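Local coordinates for protein citrate synthase (Thermotoga maritima, PDB 2P2W) that probably catalyses the condensation of oxaloacetate with acetyl-CoA and water to give citrate and CoA in the tricarboxylic acid cycle, at residues A[36-46]-A[167-175]; A[118-126]-A[316-326]. All blocks are in the same frame, centred on the assembly; numbering follows the deposited sequence.

Overall arrangement
Contacts 1 and 2 lie in one mainly helical body, their centres about 14 Å apart, and their segments alternate along the chain. They meet where 167-175 lies beside 316-326: Leu173 O is 2.8 Å from Arg325 NE, a probable hydrogen bond, and the Phe170 ring packs on the backbone of Leu320. Arg325 also reaches a bound citrate through NH2, so the joint lies next to the ligand, although that citrate probably comes from the crystallisation liquor. The side chains of Leu172 in contact 1 and Ala322 in contact 2 lie about 10 and 11 Å from that of Asp300, a predicted active-site residue. Contact 1 also borders the second subunit, whose Arg363 pairs with Glu44.

Contact 1. Residues A[36-46]-A[167-175]; sequences LAEKSTFEETA and ESAFILLME
The start of helix 42-51 is held by Glu167: Phe42 N donates almost straight to its OE2 (2.6 Å, 174° at the hydrogen), while Thr41, the N-cap, accepts from Glu44 N through OG1. OE2 is met on its anti side, with the donor 26° out of the carboxylate plane; the Glu167 chain bends at chi2 to bring it there. A water donates to this OE2 and to Glu43 OE1, sitting between two carboxylate oxygens 4.1 Å apart; the other Glu43 oxygen accepts from His147 N. At the end of helix 33-39, Ser168 OG donates to Ala37 O at 2.8 Å. Ile171 fits as a knob among Leu36, Ala37, Phe42 and Thr45, with CG2 on the Ala37 backbone and CD1 3.6 Å from Leu36 O. The extended Met174 chain sets CE over the centre of the Phe42 ring, 3.5 Å from the centroid, while SD rests against Thr45 CG2 (3.7 Å). The edge of Phe42 meets the face of Phe170 in an offset T-shaped pair, planes at 89°. The break between helices 33-39 and 42-51 is thus docked on helix 163-173 by side-chain to backbone bonds, a knob-into-hole fit and a Met-aromatic contact, within a mainly helical fold.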
ATOM      1  N   LEU A  36     -10.494   8.665  26.823  1.00 21.55           N
ATOM      2  CA  LEU A  36     -11.447   8.516  25.730  1.00 20.78           C
ATOM      3  C   LEU A  36     -12.007   7.095  25.686  1.00 19.67           C
ATOM      4  O   LEU A  36     -13.214   6.899  25.545  1.00 20.23           O
ATOM      5  CB  LEU A  36     -10.771   8.872  24.399  1.00 20.33           C
ATOM      6  CG  LEU A  36     -10.379  10.349  24.289  1.00 19.31           C
ATOM      7  CD1 LEU A  36      -9.395  10.564  23.159  1.00 19.50           C
ATOM      8  CD2 LEU A  36     -11.641  11.177  24.079  1.00 20.89           C
ATOM      9  N   ALA A  37     -11.135   6.100  25.825  1.00 19.21           N
ATOM     10  CA  ALA A  37     -11.573   4.707  25.786  1.00 20.38           C
ATOM     11  C   ALA A  37     -12.625   4.417  26.857  1.00 21.93           C
ATOM     12  O   ALA A  37     -13.524   3.598  26.662  1.00 20.86           O
ATOM     13  CB  ALA A  37     -10.375   3.777  25.965  1.00 20.81           C
ATOM     14  N   GLU A  38     -12.504   5.101  27.988  1.00 23.31           N
ATOM     15  CA  GLU A  38     -13.423   4.919  29.103  1.00 25.33           C
ATOM     16  C   GLU A  38     -14.694   5.762  29.008  1.00 24.53           C
ATOM     17  O   GLU A  38     -15.797   5.264  29.241  1.00 25.13           O
ATOM     18  CB  GLU A  38     -12.699   5.251  30.408  1.00 28.28           C
ATOM     19  CG  GLU A  38     -13.557   5.142  31.655  1.00 33.26           C
ATOM     20  CD  GLU A  38     -12.865   5.706  32.880  1.00 36.92           C
ATOM     21  OE1 GLU A  38     -11.653   5.457  33.047  1.00 39.64           O
ATOM     22  OE2 GLU A  38     -13.534   6.400  33.678  1.00 40.83           O
ATOM     23  N   LYS A  39     -14.537   7.030  28.651  1.00 23.12           N
ATOM     24  CA  LYS A  39     -15.661   7.959  28.600  1.00 23.10           C
ATOM     25  C   LYS A  39     -16.276   8.308  27.247  1.00 22.61           C
ATOM     26  O   LYS A  39     -17.373   8.868  27.196  1.00 21.64           O
ATOM     27  CB  LYS A  39     -15.252   9.266  29.285  1.00 23.28           C
ATOM     28  CG  LYS A  39     -14.718   9.084  30.699  1.00 24.35           C
ATOM     29  CD  LYS A  39     -14.173  10.392  31.254  1.00 27.24           C
ATOM     30  CE  LYS A  39     -13.846  10.273  32.733  1.00 29.09           C
ATOM     31  NZ  LYS A  39     -12.890  11.333  33.167  1.00 32.20           N
ATOM     32  N   SER A  40     -15.592   7.985  26.155  1.00 20.65           N
ATOM     33  CA  SER A  40     -16.106   8.347  24.836  1.00 20.38           C
ATOM     34  C   SER A  40     -16.778   7.201  24.096  1.00 19.46           C
ATOM     35  O   SER A  40     -17.085   6.160  24.675  1.00 19.28           O
ATOM     36  CB  SER A  40     -14.965   8.922  23.983  1.00 19.57           C
ATOM     37  OG  SER A  40     -15.460   9.681  22.890  1.00 21.00           O
ATOM     38  N   THR A  41     -17.016   7.423  22.807  1.00 19.77           N
ATOM     39  CA  THR A  41     -17.644   6.444  21.927  1.00 19.67           C
ATOM     40  C   THR A  41     -16.878   6.501  20.610  1.00 20.37           C
ATOM     41  O   THR A  41     -16.084   7.416  20.391  1.00 19.21           O
ATOM     42  CB  THR A  41     -19.115   6.802  21.630  1.00 19.92           C
ATOM     43  OG1 THR A  41     -19.166   8.097  21.019  1.00 20.36           O
ATOM     44  CG2 THR A  41     -19.938   6.813  22.909  1.00 21.30           C
ATOM     45  N   PHE A  42     -17.121   5.533  19.733  1.00 20.68           N
ATOM     46  CA  PHE A  42     -16.435   5.502  18.447  1.00 20.06           C
ATOM     47  C   PHE A  42     -16.647   6.811  17.691  1.00 20.46           C
ATOM     48  O   PHE A  42     -15.685   7.461  17.284  1.00 20.06           O
ATOM     49  CB  PHE A  42     -16.950   4.339  17.595  1.00 19.69           C
ATOM     50  CG  PHE A  42     -16.088   4.030  16.398  1.00 20.16           C
ATOM     51  CD1 PHE A  42     -16.125   4.841  15.266  1.00 18.88           C
ATOM     52  CD2 PHE A  42     -15.250   2.915  16.397  1.00 19.43           C
ATOM     53  CE1 PHE A  42     -15.342   4.546  14.146  1.00 20.34           C
ATOM     54  CE2 PHE A  42     -14.461   2.608  15.283  1.00 19.10           C
ATOM     55  CZ  PHE A  42     -14.507   3.423  14.154  1.00 19.55           C
ATOM     56  N   GLU A  43     -17.908   7.194  17.504  1.00 19.93           N
ATOM     57  CA  GLU A  43     -18.223   8.412  16.773  1.00 19.56           C
ATOM     58  C   GLU A  43     -17.666   9.684  17.402  1.00 19.45           C
ATOM     59  O   GLU A  43     -17.182  10.561  16.689  1.00 20.74           O
ATOM     60  CB  GLU A  43     -19.736   8.554  16.586  1.00 19.91           C
ATOM     61  CG  GLU A  43     -20.351   7.477  15.707  1.00 19.19           C
ATOM     62  CD  GLU A  43     -20.995   6.355  16.499  1.00 19.51           C
ATOM     63  OE1 GLU A  43     -20.486   6.013  17.589  1.00 19.06           O
ATOM     64  OE2 GLU A  43     -22.008   5.804  16.022  1.00 19.47           O
ATOM     65  N   GLU A  44     -17.730   9.794  18.726  1.00 18.26           N
ATOM     66  CA  GLU A  44     -17.217  10.994  19.386  1.00 19.37           C
ATOM     67  C   GLU A  44     -15.703  11.138  19.264  1.00 19.89           C
ATOM     68  O   GLU A  44     -15.194  12.231  19.007  1.00 20.10           O
ATOM     69  CB  GLU A  44     -17.609  11.019  20.869  1.00 20.38           C
ATOM     70  CG  GLU A  44     -17.282  12.345  21.544  1.00 21.55           C
ATOM     71  CD  GLU A  44     -17.547  12.337  23.035  1.00 24.26           C
ATOM     72  OE1 GLU A  44     -16.855  11.597  23.765  1.00 24.27           O
ATOM     73  OE2 GLU A  44     -18.455  13.074  23.477  1.00 23.46           O
ATOM     74  N   THR A  45     -14.971  10.043  19.452  1.00 19.16           N
ATOM     75  CA  THR A  45     -13.520  10.120  19.345  1.00 18.71           C
ATOM     76  C   THR A  45     -13.088  10.300  17.889  1.00 18.33           C
ATOM     77  O   THR A  45     -12.121  11.003  17.608  1.00 18.94           O
ATOM     78  CB  THR A  45     -12.846   8.876  19.952  1.00 19.08           C
ATOM     79  OG1 THR A  45     -13.089   8.856  21.368  1.00 20.14           O
ATOM     80  CG2 THR A  45     -11.332   8.913  19.703  1.00 18.74           C
ATOM     81  N   ALA A  46     -13.817   9.682  16.964  1.00 17.50           N
ATOM     82  CA  ALA A  46     -13.493   9.815  15.545  1.00 18.96           C
ATOM     83  C   ALA A  46     -13.710  11.271  15.142  1.00 19.60           C
ATOM     84  O   ALA A  46     -12.924  11.851  14.391  1.00 18.35           O
ATOM     85  CB  ALA A  46     -14.379   8.898  14.714  1.00 17.74           C
ATOM     86  N   GLU A 167     -16.162  -1.369  22.003  1.00 19.53           N
ATOM     87  CA  GLU A 167     -16.055   0.049  21.677  1.00 19.16           C
ATOM     88  C   GLU A 167     -14.791   0.658  22.299  1.00 19.03           C
ATOM     89  O   GLU A 167     -14.074   1.420  21.644  1.00 17.26           O
ATOM     90  CB  GLU A 167     -17.308   0.793  22.154  1.00 20.42           C
ATOM     91  CG  GLU A 167     -17.316   2.281  21.834  1.00 21.23           C
ATOM     92  CD  GLU A 167     -18.687   2.766  21.387  1.00 25.45           C
ATOM     93  OE1 GLU A 167     -19.697   2.345  21.993  1.00 25.36           O
ATOM     94  OE2 GLU A 167     -18.756   3.572  20.437  1.00 22.59           O
ATOM     95  N   SER A 168     -14.516   0.325  23.559  1.00 17.57           N
ATOM     96  CA  SER A 168     -13.316   0.837  24.219  1.00 18.23           C
ATOM     97  C   SER A 168     -12.086   0.371  23.439  1.00 18.52           C
ATOM     98  O   SER A 168     -11.140   1.132  23.239  1.00 18.93           O
ATOM     99  CB  SER A 168     -13.223   0.328  25.663  1.00 19.71           C
ATOM    100  OG  SER A 168     -14.208   0.922  26.488  1.00 20.05           O
ATOM    101  N   ALA A 169     -12.109  -0.884  22.996  1.00 18.10           N
ATOM    102  CA  ALA A 169     -10.995  -1.446  22.235  1.00 17.90           C
ATOM    103  C   ALA A 169     -10.767  -0.679  20.936  1.00 18.10           C
ATOM    104  O   ALA A 169      -9.627  -0.361  20.587  1.00 18.48           O
ATOM    105  CB  ALA A 169     -11.255  -2.920  21.933  1.00 17.29           C
ATOM    106  N   PHE A 170     -11.843  -0.388  20.210  1.00 17.37           N
ATOM    107  CA  PHE A 170     -11.700   0.355  18.960  1.00 17.29           C
ATOM    108  C   PHE A 170     -11.054   1.715  19.218  1.00 18.32           C
ATOM    109  O   PHE A 170     -10.123   2.117  18.519  1.00 18.83           O
ATOM    110  CB  PHE A 170     -13.055   0.569  18.284  1.00 17.59           C
ATOM    111  CG  PHE A 170     -13.584  -0.642  17.569  1.00 17.88           C
ATOM    112  CD1 PHE A 170     -12.726  -1.512  16.901  1.00 17.97           C
ATOM    113  CD2 PHE A 170     -14.958  -0.871  17.502  1.00 18.20           C
ATOM    114  CE1 PHE A 170     -13.228  -2.588  16.172  1.00 18.96           C
ATOM    115  CE2 PHE A 170     -15.470  -1.942  16.777  1.00 19.29           C
ATOM    116  CZ  PHE A 170     -14.603  -2.804  16.108  1.00 19.76           C
ATOM    117  N   ILE A 171     -11.556   2.423  20.224  1.00 17.61           N
ATOM    118  CA  ILE A 171     -11.027   3.734  20.566  1.00 18.18           C
ATOM    119  C   ILE A 171      -9.522   3.662  20.841  1.00 18.21           C
ATOM    120  O   ILE A 171      -8.757   4.500  20.366  1.00 19.29           O
ATOM    121  CB  ILE A 171     -11.767   4.318  21.797  1.00 19.40           C
ATOM    122  CG1 ILE A 171     -13.244   4.534  21.450  1.00 19.95           C
ATOM    123  CG2 ILE A 171     -11.121   5.626  22.235  1.00 17.63           C
ATOM    124  CD1 ILE A 171     -14.106   4.955  22.627  1.00 21.22           C
ATOM    125  N   LEU A 172      -9.098   2.652  21.593  1.00 17.85           N
ATOM    126  CA  LEU A 172      -7.680   2.483  21.909  1.00 17.46           C
ATOM    127  C   LEU A 172      -6.820   2.232  20.663  1.00 17.76           C
ATOM    128  O   LEU A 172      -5.633   2.559  20.647  1.00 16.65           O
ATOM    129  CB  LEU A 172      -7.486   1.306  22.870  1.00 17.53           C
ATOM    130  CG  LEU A 172      -7.990   1.458  24.304  1.00 17.35           C
ATOM    131  CD1 LEU A 172      -7.860   0.126  25.039  1.00 17.51           C
ATOM    132  CD2 LEU A 172      -7.185   2.537  25.003  1.00 17.08           C
ATOM    133  N   LEU A 173      -7.426   1.660  19.627  1.00 15.51           N
ATOM    134  CA  LEU A 173      -6.714   1.323  18.397  1.00 15.86           C
ATOM    135  C   LEU A 173      -6.862   2.307  17.236  1.00 16.18           C
ATOM    136  O   LEU A 173      -6.284   2.096  16.175  1.00 18.16           O
ATOM    137  CB  LEU A 173      -7.170  -0.060  17.913  1.00 15.44           C
ATOM    138  CG  LEU A 173      -6.927  -1.255  18.835  1.00 17.81           C
ATOM    139  CD1 LEU A 173      -7.787  -2.439  18.390  1.00 15.85           C
ATOM    140  CD2 LEU A 173      -5.448  -1.622  18.811  1.00 16.91           C
ATOM    141  N   MET A 174      -7.620   3.379  17.419  1.00 16.87           N
ATOM    142  CA  MET A 174      -7.826   4.319  16.326  1.00 18.04           C
ATOM    143  C   MET A 174      -6.593   5.027  15.789  1.00 19.28           C
ATOM    144  O   MET A 174      -6.502   5.283  14.588  1.00 19.41           O
ATOM    145  CB  MET A 174      -8.830   5.398  16.723  1.00 18.75           C
ATOM    146  CG  MET A 174     -10.271   4.973  16.676  1.00 20.21           C
ATOM    147  SD  MET A 174     -11.336   6.393  16.970  1.00 20.88           S
ATOM    148  CE  MET A 174     -12.933   5.598  16.962  1.00 19.84           C
ATOM    149  N   GLU A 175      -5.639   5.332  16.657  1.00 19.05           N
ATOM    150  CA  GLU A 175      -4.487   6.101  16.206  1.00 19.66           C
ATOM    151  C   GLU A 175      -3.211   5.966  17.031  1.00 20.14           C
ATOM    152  O   GLU A 175      -3.269   5.833  18.252  1.00 20.08           O
ATOM    153  CB  GLU A 175      -4.911   7.575  16.178  1.00 20.25           C
ATOM    154  CG  GLU A 175      -3.795   8.581  16.368  1.00 20.31           C
ATOM    155  CD  GLU A 175      -2.936   8.724  15.138  1.00 20.68           C
ATOM    156  OE1 GLU A 175      -3.409   8.343  14.048  1.00 18.50           O
ATOM    157  OE2 GLU A 175      -1.796   9.226  15.264  1.00 19.35           O
TER
HETATM  158  O   HOH W   1     -20.476   3.277  18.204  1.00 20.35           O

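Contact 2. Residues A[118-126]-A[316-326]; sequences VASVFPTIL and MFTALFATARV
Ala319 O is gripped by two donors of Thr323, the backbone N at 2.9 Å and OG1 at 2.8 Å, which arrive from opposite faces of the carbonyl plane. Leu126 covers this buried bond, its CD1 lying 3.3 Å from Thr323 OG1 and its CD2 against the methyl of Ala319. The site belongs to an antiparallel helix pair, 110-133 against 317-337, in the predominantly helical citrate synthase fold; the axes of 118-126 and 317-326 run at 164°. With chi1 at -65°, Thr323 turns OG1 back along its own helix and leaves CG2 to meet Pro123 CG on the opposite helix. One turn before Leu126, the Phe122 ring is wedged between the helices. Val326 CB stands over one face, offset toward the rim and 4.3 Å from the centroid, and its CG2 touches CE1. Obliquely, CD2 nears Thr323 CA at 3.7 Å and CE2 the Ala322 carbonyl, while Val118 CG2 of its own helix lies at the edge. Were Phe122 cut back to an alanine, the loss of the ring would probably open a gap between the helices and leave the side of Val326 that rests on it without its aromatic face. Val326 CG1 packs on the Ala119 methyl, and Met316 reaches Leu126 at the other end. No direct hydrogen bond crosses this apolar seam. Pro123 has no N-H to offer Ala119 O and kinks its helix; a water bridges instead, donating to Ala119 O at 2.8 Å and to Thr323 O at 2.9 Å.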
ATOM      1  N   VAL A 118     -15.962   6.168   4.119  1.00 19.94           N
ATOM      2  CA  VAL A 118     -15.264   4.889   4.051  1.00 19.58           C
ATOM      3  C   VAL A 118     -15.225   4.218   5.428  1.00 19.15           C
ATOM      4  O   VAL A 118     -15.452   3.018   5.544  1.00 18.25           O
ATOM      5  CB  VAL A 118     -13.819   5.059   3.492  1.00 21.58           C
ATOM      6  CG1 VAL A 118     -12.943   5.777   4.498  1.00 23.64           C
ATOM      7  CG2 VAL A 118     -13.238   3.700   3.131  1.00 23.68           C
ATOM      8  N   ALA A 119     -14.953   4.993   6.473  1.00 18.09           N
ATOM      9  CA  ALA A 119     -14.917   4.438   7.820  1.00 17.65           C
ATOM     10  C   ALA A 119     -16.289   3.881   8.214  1.00 18.14           C
ATOM     11  O   ALA A 119     -16.387   2.842   8.870  1.00 17.73           O
ATOM     12  CB  ALA A 119     -14.484   5.502   8.809  1.00 18.12           C
ATOM     13  N   SER A 120     -17.349   4.576   7.808  1.00 17.72           N
ATOM     14  CA  SER A 120     -18.708   4.152   8.136  1.00 17.47           C
ATOM     15  C   SER A 120     -19.102   2.813   7.521  1.00 19.01           C
ATOM     16  O   SER A 120     -19.900   2.080   8.103  1.00 19.26           O
ATOM     17  CB  SER A 120     -19.720   5.217   7.695  1.00 18.98           C
ATOM     18  OG  SER A 120     -19.464   6.460   8.331  1.00 18.34           O
ATOM     19  N   VAL A 121     -18.548   2.488   6.356  1.00 17.93           N
ATOM     20  CA  VAL A 121     -18.902   1.239   5.687  1.00 18.25           C
ATOM     21  C   VAL A 121     -18.029   0.023   6.029  1.00 19.30           C
ATOM     22  O   VAL A 121     -18.395  -1.114   5.714  1.00 18.34           O
ATOM     23  CB  VAL A 121     -18.947   1.443   4.144  1.00 19.57           C
ATOM     24  CG1 VAL A 121     -17.539   1.531   3.572  1.00 19.78           C
ATOM     25  CG2 VAL A 121     -19.752   0.322   3.490  1.00 19.34           C
ATOM     26  N   PHE A 122     -16.893   0.249   6.690  1.00 18.49           N
ATOM     27  CA  PHE A 122     -15.998  -0.853   7.065  1.00 18.83           C
ATOM     28  C   PHE A 122     -16.714  -2.034   7.747  1.00 18.77           C
ATOM     29  O   PHE A 122     -16.560  -3.183   7.331  1.00 18.99           O
ATOM     30  CB  PHE A 122     -14.878  -0.346   7.990  1.00 18.94           C
ATOM     31  CG  PHE A 122     -13.535  -0.189   7.314  1.00 20.29           C
ATOM     32  CD1 PHE A 122     -13.369   0.683   6.241  1.00 22.17           C
ATOM     33  CD2 PHE A 122     -12.425  -0.891   7.779  1.00 22.17           C
ATOM     34  CE1 PHE A 122     -12.110   0.855   5.642  1.00 21.39           C
ATOM     35  CE2 PHE A 122     -11.166  -0.724   7.188  1.00 21.54           C
ATOM     36  CZ  PHE A 122     -11.012   0.150   6.119  1.00 19.80           C
ATOM     37  N   PRO A 123     -17.501  -1.767   8.805  1.00 17.82           N
ATOM     38  CA  PRO A 123     -18.208  -2.849   9.505  1.00 18.70           C
ATOM     39  C   PRO A 123     -19.202  -3.612   8.634  1.00 17.02           C
ATOM     40  O   PRO A 123     -19.432  -4.803   8.832  1.00 17.59           O
ATOM     41  CB  PRO A 123     -18.901  -2.120  10.663  1.00 18.29           C
ATOM     42  CG  PRO A 123     -18.001  -0.948  10.917  1.00 17.56           C
ATOM     43  CD  PRO A 123     -17.689  -0.487   9.512  1.00 18.92           C
ATOM     44  N   THR A 124     -19.804  -2.915   7.679  1.00 16.41           N
ATOM     45  CA  THR A 124     -20.772  -3.536   6.787  1.00 16.61           C
ATOM     46  C   THR A 124     -20.056  -4.535   5.886  1.00 18.05           C
ATOM     47  O   THR A 124     -20.552  -5.634   5.642  1.00 18.44           O
ATOM     48  CB  THR A 124     -21.480  -2.480   5.927  1.00 17.86           C
ATOM     49  OG1 THR A 124     -22.098  -1.516   6.789  1.00 18.76           O
ATOM     50  CG2 THR A 124     -22.547  -3.131   5.048  1.00 18.28           C
ATOM     51  N   ILE A 125     -18.884  -4.148   5.394  1.00 18.39           N
ATOM     52  CA  ILE A 125     -18.098  -5.029   4.536  1.00 17.61           C
ATOM     53  C   ILE A 125     -17.766  -6.308   5.299  1.00 17.90           C
ATOM     54  O   ILE A 125     -17.969  -7.411   4.792  1.00 17.06           O
ATOM     55  CB  ILE A 125     -16.777  -4.352   4.091  1.00 18.27           C
ATOM     56  CG1 ILE A 125     -17.081  -3.218   3.108  1.00 16.77           C
ATOM     57  CG2 ILE A 125     -15.845  -5.376   3.446  1.00 17.07           C
ATOM     58  CD1 ILE A 125     -15.871  -2.366   2.766  1.00 18.01           C
ATOM     59  N   LEU A 126     -17.267  -6.150   6.521  1.00 17.94           N
ATOM     60  CA  LEU A 126     -16.896  -7.295   7.348  1.00 19.07           C
ATOM     61  C   LEU A 126     -18.087  -8.160   7.737  1.00 19.59           C
ATOM     62  O   LEU A 126     -18.036  -9.382   7.613  1.00 19.67           O
ATOM     63  CB  LEU A 126     -16.181  -6.825   8.619  1.00 18.71           C
ATOM     64  CG  LEU A 126     -14.913  -5.987   8.429  1.00 18.11           C
ATOM     65  CD1 LEU A 126     -14.275  -5.712   9.786  1.00 18.38           C
ATOM     66  CD2 LEU A 126     -13.935  -6.726   7.523  1.00 18.36           C
ATOM     67  N   MET A 316     -10.329 -12.288  11.440  1.00 19.85           N
ATOM     68  CA  MET A 316     -10.908 -10.947  11.360  1.00 19.20           C
ATOM     69  C   MET A 316     -10.249  -9.967  12.354  1.00 18.83           C
ATOM     70  O   MET A 316     -10.514  -8.767  12.349  1.00 18.21           O
ATOM     71  CB  MET A 316     -12.423 -11.030  11.629  1.00 20.26           C
ATOM     72  CG  MET A 316     -13.144  -9.714  11.311  1.00 21.21           C
ATOM     73  SD  MET A 316     -14.806  -9.638  11.997  1.00 23.05           S
ATOM     74  CE  MET A 316     -15.620 -10.714  10.806  1.00 21.97           C
ATOM     75  N   PHE A 317      -9.397 -10.524  13.254  1.00 17.78           N
ATOM     76  CA  PHE A 317      -8.758  -9.679  14.280  1.00 18.23           C
ATOM     77  C   PHE A 317      -8.039  -8.445  13.667  1.00 18.50           C
ATOM     78  O   PHE A 317      -8.194  -7.329  14.139  1.00 17.52           O
ATOM     79  CB  PHE A 317      -7.735 -10.524  15.053  1.00 17.05           C
ATOM     80  CG  PHE A 317      -8.375 -11.483  16.026  1.00 17.36           C
ATOM     81  CD1 PHE A 317      -9.748 -11.710  16.012  1.00 16.56           C
ATOM     82  CD2 PHE A 317      -7.569 -12.186  16.914  1.00 17.83           C
ATOM     83  CE1 PHE A 317     -10.305 -12.643  16.888  1.00 18.40           C
ATOM     84  CE2 PHE A 317      -8.133 -13.119  17.784  1.00 18.30           C
ATOM     85  CZ  PHE A 317      -9.500 -13.349  17.772  1.00 18.49           C
ATOM     86  N   THR A 318      -7.242  -8.646  12.620  1.00 18.14           N
ATOM     87  CA  THR A 318      -6.542  -7.520  12.014  1.00 19.50           C
ATOM     88  C   THR A 318      -7.541  -6.553  11.374  1.00 18.71           C
ATOM     89  O   THR A 318      -7.325  -5.341  11.368  1.00 19.83           O
ATOM     90  CB  THR A 318      -5.523  -7.987  10.942  1.00 21.44           C
ATOM     91  OG1 THR A 318      -4.592  -8.901  11.531  1.00 25.43           O
ATOM     92  CG2 THR A 318      -4.743  -6.797  10.400  1.00 23.97           C
ATOM     93  N   ALA A 319      -8.638  -7.088  10.845  1.00 18.35           N
ATOM     94  CA  ALA A 319      -9.655  -6.245  10.219  1.00 18.34           C
ATOM     95  C   ALA A 319     -10.380  -5.420  11.284  1.00 17.69           C
ATOM     96  O   ALA A 319     -10.849  -4.314  11.011  1.00 16.85           O
ATOM     97  CB  ALA A 319     -10.650  -7.105   9.441  1.00 17.22           C
ATOM     98  N   LEU A 320     -10.479  -5.962  12.497  1.00 16.96           N
ATOM     99  CA  LEU A 320     -11.126  -5.240  13.593  1.00 17.24           C
ATOM    100  C   LEU A 320     -10.231  -4.069  13.983  1.00 17.39           C
ATOM    101  O   LEU A 320     -10.709  -2.984  14.319  1.00 18.28           O
ATOM    102  CB  LEU A 320     -11.338  -6.162  14.797  1.00 15.17           C
ATOM    103  CG  LEU A 320     -12.408  -7.241  14.605  1.00 16.14           C
ATOM    104  CD1 LEU A 320     -12.356  -8.218  15.777  1.00 17.25           C
ATOM    105  CD2 LEU A 320     -13.785  -6.598  14.491  1.00 17.71           C
ATOM    106  N   PHE A 321      -8.925  -4.309  13.942  1.00 16.87           N
ATOM    107  CA  PHE A 321      -7.930  -3.288  14.244  1.00 15.91           C
ATOM    108  C   PHE A 321      -8.122  -2.179  13.200  1.00 16.29           C
ATOM    109  O   PHE A 321      -8.207  -0.995  13.538  1.00 16.04           O
ATOM    110  CB  PHE A 321      -6.528  -3.906  14.115  1.00 16.63           C
ATOM    111  CG  PHE A 321      -5.409  -3.059  14.678  1.00 16.68           C
ATOM    112  CD1 PHE A 321      -5.511  -1.671  14.747  1.00 18.12           C
ATOM    113  CD2 PHE A 321      -4.220  -3.661  15.093  1.00 18.10           C
ATOM    114  CE1 PHE A 321      -4.448  -0.897  15.217  1.00 17.58           C
ATOM    115  CE2 PHE A 321      -3.149  -2.896  15.565  1.00 17.99           C
ATOM    116  CZ  PHE A 321      -3.264  -1.513  15.627  1.00 17.22           C
ATOM    117  N   ALA A 322      -8.215  -2.578  11.932  1.00 15.80           N
ATOM    118  CA  ALA A 322      -8.384  -1.631  10.829  1.00 16.76           C
ATOM    119  C   ALA A 322      -9.681  -0.822  10.914  1.00 16.94           C
ATOM    120  O   ALA A 322      -9.714   0.358  10.561  1.00 16.90           O
ATOM    121  CB  ALA A 322      -8.323  -2.374   9.491  1.00 17.17           C
ATOM    122  N   THR A 323     -10.748  -1.468  11.372  1.00 17.66           N
ATOM    123  CA  THR A 323     -12.048  -0.819  11.504  1.00 18.33           C
ATOM    124  C   THR A 323     -11.903   0.447  12.336  1.00 18.69           C
ATOM    125  O   THR A 323     -12.605   1.439  12.119  1.00 17.53           O
ATOM    126  CB  THR A 323     -13.061  -1.781  12.161  1.00 20.18           C
ATOM    127  OG1 THR A 323     -13.287  -2.889  11.281  1.00 19.63           O
ATOM    128  CG2 THR A 323     -14.384  -1.080  12.437  1.00 19.53           C
ATOM    129  N   ALA A 324     -10.978   0.409  13.288  1.00 17.74           N
ATOM    130  CA  ALA A 324     -10.724   1.563  14.133  1.00 18.21           C
ATOM    131  C   ALA A 324      -9.607   2.432  13.558  1.00 18.32           C
ATOM    132  O   ALA A 324      -9.778   3.637  13.382  1.00 19.55           O
ATOM    133  CB  ALA A 324     -10.353   1.108  15.541  1.00 17.30           C
ATOM    134  N   ARG A 325      -8.471   1.811  13.252  1.00 18.55           N
ATOM    135  CA  ARG A 325      -7.295   2.564  12.781  1.00 19.12           C
ATOM    136  C   ARG A 325      -7.527   3.312  11.449  1.00 19.14           C
ATOM    137  O   ARG A 325      -6.812   4.242  11.096  1.00 18.71           O
ATOM    138  CB  ARG A 325      -6.131   1.583  12.633  1.00 18.58           C
ATOM    139  CG  ARG A 325      -4.839   2.276  12.202  1.00 17.62           C
ATOM    140  CD  ARG A 325      -4.488   3.457  13.113  1.00 20.02           C
ATOM    141  NE  ARG A 325      -4.303   3.006  14.495  1.00 19.07           N
ATOM    142  CZ  ARG A 325      -3.120   2.441  14.806  1.00 20.26           C
ATOM    143  NH1 ARG A 325      -2.183   2.312  13.885  1.00 21.94           N
ATOM    144  NH2 ARG A 325      -2.899   2.016  16.054  1.00 19.76           N
ATOM    145  N   VAL A 326      -8.558   2.954  10.685  1.00 18.69           N
ATOM    146  CA  VAL A 326      -8.832   3.665   9.441  1.00 18.59           C
ATOM    147  C   VAL A 326      -9.056   5.148   9.753  1.00 19.05           C
ATOM    148  O   VAL A 326      -8.756   6.017   8.929  1.00 18.65           O
ATOM    149  CB  VAL A 326     -10.066   3.072   8.696  1.00 19.44           C
ATOM    150  CG1 VAL A 326     -11.329   3.265   9.516  1.00 20.10           C
ATOM    151  CG2 VAL A 326     -10.202   3.717   7.322  1.00 19.01           C
TER
HETATM  152  O   HOH W   2     -15.286   1.638  11.133  1.00 22.25           O